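Local atomic coordinates of putative mandelate racemase (Salmonella typhimurium, PDB entry 2O56), a protein that belongs to the enolase superfamily, binds a magnesium ion and probably acts as a hydro-lyase (dehydratase), its physiological substrate being unassigned. Residues A54-I66 against G92-I104. Numbering follows the deposited sequence. Where two conformers were deposited one is given.
Sequences AGIGMAKDLSAII and GGIFSAAMSGIDI
A59 O, which lies beside I102 CD1 where the two helices meet, is gripped by two groups of S63: the backbone N and the hydroxyl. The hydroxyl bond, S63 OG to A59 O, is 2.6 Å long. The two donors come from opposite faces of the carbonyl plane, so neither blocks the other. The S63 hydroxyl thus has its acceptor within its own helix, although OG borders the apolar I102 CD1. No hydrogen bond joins the helices; side-chain packing holds them, and their axes pass 8.4 Å apart at closest approach and cross at -57°.

The nearest pair of CA atoms, A59 CA and A98 CA, is 4.8 Å apart, consistent with the small residues G55, A59 and A98 at this crossing. A98 is a knob in the hole formed by G55, M58, A59 and L62, its CB pressed tightly against M58 CG at 3.4 Å. L62 answers from helix 54-66, entering among F95, A98, M99 and I102, and I102 in turn enters among A59, L62, S63 and I66, bringing its CD1 to 3.5 Å from L62 CB.

M58 reaches the F95 ring because its chi1 of -163° sends CG away from the backbone N and the chain then bends at chi2 and chi3. SD lies 4.5 Å from the ring centroid and 45° off the normal, an oblique Met-aromatic contact. L62 CD2 approaches the same ring at CZ. Toward the N-terminal ends of both segments, I94 CG2 meets A54 CB at 3.6 Å.

This helix pair belongs to the N-terminal capping domain of the enolase fold, away from the magnesium site. Strand 6-13 packs on A59, S63 and I66, and helix 74-83 touches I66 and M99. A54 of a second subunit packs on A54 and M58, and its I94 on I94.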
loop_
_atom_site.group_PDB
_atom_site.type_symbol
_atom_site.label_atom_id
_atom_site.label_comp_id
_atom_site.label_asym_id
_atom_site.label_seq_id
_atom_site.Cartn_x
_atom_site.Cartn_y
_atom_site.Cartn_z
ATOM N N ALA A 54 26.881 7.414 31.394
ATOM C CA ALA A 54 26.952 7.754 29.973
ATOM C C ALA A 54 26.353 9.139 29.733
ATOM O O ALA A 54 26.895 9.952 28.966
ATOM C CB ALA A 54 26.197 6.707 29.152
ATOM N N GLY A 55 25.234 9.400 30.404
ATOM C CA GLY A 55 24.584 10.690 30.321
ATOM C C GLY A 55 25.482 11.833 30.751
ATOM O O GLY A 55 25.462 12.895 30.124
ATOM N N ILE A 56 26.252 11.612 31.825
ATOM C CA ILE A 56 27.241 12.571 32.330
ATOM C C ILE A 56 28.341 12.876 31.309
ATOM O O ILE A 56 28.616 14.047 31.018
ATOM C CB ILE A 56 27.884 12.081 33.676
ATOM C CG1 ILE A 56 26.880 12.206 34.808
ATOM C CG2 ILE A 56 29.109 12.914 34.043
ATOM C CD1 ILE A 56 27.166 11.262 35.957
ATOM N N GLY A 57 28.955 11.829 30.754
ATOM C CA GLY A 57 30.006 12.002 29.756
ATOM C C GLY A 57 29.486 12.638 28.477
ATOM O O GLY A 57 30.224 13.374 27.786
ATOM N N MET A 58 28.222 12.347 28.154
ATOM C CA MET A 58 27.571 12.897 26.952
ATOM C C MET A 58 27.318 14.394 27.116
ATOM O O MET A 58 27.678 15.182 26.243
ATOM C CB MET A 58 26.257 12.168 26.642
ATOM C CG MET A 58 25.711 12.385 25.205
ATOM S SD MET A 58 26.717 11.709 23.879
ATOM C CE MET A 58 27.458 13.185 23.180
ATOM N N ALA A 59 26.712 14.770 28.244
ATOM C CA ALA A 59 26.546 16.179 28.638
ATOM C C ALA A 59 27.849 16.935 28.650
ATOM O O ALA A 59 27.913 18.053 28.161
ATOM C CB ALA A 59 25.878 16.281 30.024
ATOM N N LYS A 60 28.892 16.315 29.202
ATOM C CA LYS A 60 30.266 16.860 29.167
ATOM C C LYS A 60 30.762 17.084 27.751
ATOM O O LYS A 60 31.242 18.164 27.422
ATOM C CB LYS A 60 31.221 15.909 29.922
ATOM C CG LYS A 60 32.591 16.447 30.225
ATOM C CD LYS A 60 33.520 15.339 30.682
ATOM C CE LYS A 60 34.548 14.988 29.630
ATOM N NZ LYS A 60 35.205 13.695 29.963
ATOM N N ASP A 61 30.665 16.067 26.904
ATOM C CA ASP A 61 31.136 16.193 25.510
ATOM C C ASP A 61 30.363 17.228 24.689
ATOM O O ASP A 61 30.967 17.996 23.920
ATOM C CB ASP A 61 31.114 14.841 24.795
ATOM C CG ASP A 61 32.245 13.921 25.231
ATOM O OD1 ASP A 61 33.208 14.381 25.913
ATOM O OD2 ASP A 61 32.158 12.725 24.887
ATOM N N LEU A 62 29.035 17.233 24.840
ATOM C CA LEU A 62 28.171 18.249 24.206
ATOM C C LEU A 62 28.468 19.675 24.706
ATOM O O LEU A 62 28.527 20.623 23.922
ATOM C CB LEU A 62 26.678 17.882 24.360
ATOM C CG LEU A 62 26.190 16.675 23.541
ATOM C CD1 LEU A 62 24.790 16.189 23.920
ATOM C CD2 LEU A 62 26.247 16.983 22.075
ATOM N N SER A 63 28.715 19.814 26.006
ATOM C CA SER A 63 29.045 21.113 26.590
ATOM C C SER A 63 30.249 21.781 25.942
ATOM O O SER A 63 30.224 22.990 25.714
ATOM C CB SER A 63 29.223 20.995 28.092
ATOM O OG SER A 63 27.991 20.598 28.684
ATOM N N ALA A 64 31.270 20.989 25.604
ATOM C CA ALA A 64 32.449 21.485 24.892
ATOM C C ALA A 64 32.116 22.250 23.635
ATOM O O ALA A 64 32.828 23.181 23.280
ATOM C CB ALA A 64 33.417 20.351 24.572
ATOM N N ILE A 65 31.039 21.871 22.951
ATOM C CA ILE A 65 30.754 22.461 21.644
ATOM C C ILE A 65 29.894 23.721 21.700
ATOM O O ILE A 65 29.789 24.439 20.703
ATOM C CB ILE A 65 30.246 21.436 20.578
ATOM C CG1 ILE A 65 28.793 21.059 20.803
ATOM C CG2 ILE A 65 31.126 20.189 20.565
ATOM C CD1 ILE A 65 28.114 20.515 19.548
ATOM N N ILE A 66 29.318 24.004 22.873
ATOM C CA ILE A 66 28.485 25.186 23.050
ATOM C C ILE A 66 29.118 26.354 23.853
ATOM O O ILE A 66 28.543 27.439 23.933
ATOM C CB ILE A 66 27.116 24.808 23.653
ATOM C CG1 ILE A 66 27.253 24.523 25.144
ATOM C CG2 ILE A 66 26.511 23.625 22.864
ATOM C CD1 ILE A 66 25.982 24.173 25.830
ATOM N N GLY A 92 19.510 8.359 19.582
ATOM C CA GLY A 92 19.767 7.451 20.694
ATOM C C GLY A 92 19.352 8.070 22.019
ATOM O O GLY A 92 19.333 9.293 22.152
ATOM N N GLY A 93 19.001 7.216 22.981
ATOM C CA GLY A 93 18.492 7.658 24.280
ATOM C C GLY A 93 19.495 8.380 25.175
ATOM O O GLY A 93 19.169 9.380 25.789
ATOM N N ILE A 94 20.718 7.883 25.235
ATOM C CA ILE A 94 21.795 8.585 25.947
ATOM C C ILE A 94 22.126 9.914 25.275
ATOM O O ILE A 94 22.239 10.959 25.947
ATOM C CB ILE A 94 23.096 7.765 25.986
ATOM C CG1 ILE A 94 22.834 6.334 26.458
ATOM C CG2 ILE A 94 24.205 8.524 26.802
ATOM C CD1 ILE A 94 22.112 6.184 27.809
ATOM N N PHE A 95 22.286 9.879 23.956
ATOM C CA PHE A 95 22.579 11.093 23.217
ATOM C C PHE A 95 21.496 12.161 23.447
ATOM O O PHE A 95 21.790 13.294 23.830
ATOM C CB PHE A 95 22.712 10.810 21.726
ATOM C CG PHE A 95 23.442 11.891 21.005
ATOM C CD1 PHE A 95 24.792 11.772 20.758
ATOM C CD2 PHE A 95 22.801 13.067 20.640
ATOM C CE1 PHE A 95 25.473 12.779 20.135
ATOM C CE2 PHE A 95 23.511 14.095 20.010
ATOM C CZ PHE A 95 24.832 13.930 19.759
ATOM N N SER A 96 20.245 11.750 23.250
ATOM C CA SER A 96 19.076 12.606 23.394
ATOM C C SER A 96 18.931 13.186 24.795
ATOM O O SER A 96 18.649 14.370 24.931
ATOM C CB SER A 96 17.820 11.826 23.072
ATOM O OG SER A 96 16.685 12.655 23.178
ATOM N N ALA A 97 19.104 12.353 25.820
ATOM C CA ALA A 97 18.951 12.801 27.215
ATOM C C ALA A 97 19.975 13.862 27.614
ATOM O O ALA A 97 19.666 14.805 28.356
ATOM C CB ALA A 97 18.982 11.610 28.183
ATOM N N ALA A 98 21.186 13.740 27.098
ATOM C CA ALA A 98 22.180 14.800 27.293
ATOM C C ALA A 98 21.869 16.097 26.560
ATOM O O ALA A 98 22.046 17.165 27.132
ATOM C CB ALA A 98 23.575 14.310 26.962
ATOM N N MET A 99 21.407 16.001 25.309
ATOM C CA MET A 99 20.884 17.149 24.561
ATOM C C MET A 99 19.781 17.845 25.326
ATOM O O MET A 99 19.702 19.065 25.335
ATOM C CB MET A 99 20.298 16.700 23.218
ATOM C CG MET A 99 21.298 16.526 22.097
ATOM S SD MET A 99 20.462 15.812 20.669
ATOM C CE MET A 99 19.928 17.303 19.823
ATOM N N SER A 100 18.904 17.038 25.929
ATOM C CA SER A 100 17.714 17.526 26.607
ATOM C C SER A 100 18.080 18.355 27.831
ATOM O O SER A 100 17.530 19.434 28.024
ATOM C CB SER A 100 16.834 16.344 27.044
ATOM O OG SER A 100 16.511 15.511 25.937
ATOM N N GLY A 101 19.010 17.845 28.643
ATOM C CA GLY A 101 19.493 18.560 29.810
ATOM C C GLY A 101 19.992 19.936 29.456
ATOM O O GLY A 101 19.623 20.916 30.095
ATOM N N ILE A 102 20.827 19.996 28.423
ATOM C CA ILE A 102 21.381 21.247 27.909
ATOM C C ILE A 102 20.296 22.178 27.409
ATOM O O ILE A 102 20.286 23.365 27.747
ATOM C CB ILE A 102 22.402 20.961 26.809
ATOM C CG1 ILE A 102 23.677 20.394 27.455
ATOM C CG2 ILE A 102 22.739 22.212 26.005
ATOM C CD1 ILE A 102 24.672 19.879 26.485
ATOM N N ASP A 103 19.364 21.625 26.637
ATOM C CA ASP A 103 18.311 22.409 26.025
ATOM C C ASP A 103 17.424 23.073 27.058
ATOM O O ASP A 103 17.087 24.247 26.907
ATOM C CB ASP A 103 17.444 21.533 25.114
ATOM C CG ASP A 103 16.401 22.339 24.368
ATOM O OD1 ASP A 103 16.760 23.028 23.386
ATOM O OD2 ASP A 103 15.226 22.301 24.788
ATOM N N ILE A 104 17.024 22.309 28.082
ATOM C CA ILE A 104 16.192 22.826 29.161
ATOM C C ILE A 104 16.887 24.015 29.849
ATOM O O ILE A 104 16.268 25.050 30.096
ATOM C CB ILE A 104 15.857 21.731 30.225
ATOM C CG1 ILE A 104 14.935 20.649 29.653
ATOM C CG2 ILE A 104 15.199 22.369 31.464
ATOM C CD1 ILE A 104 14.968 19.364 30.429
#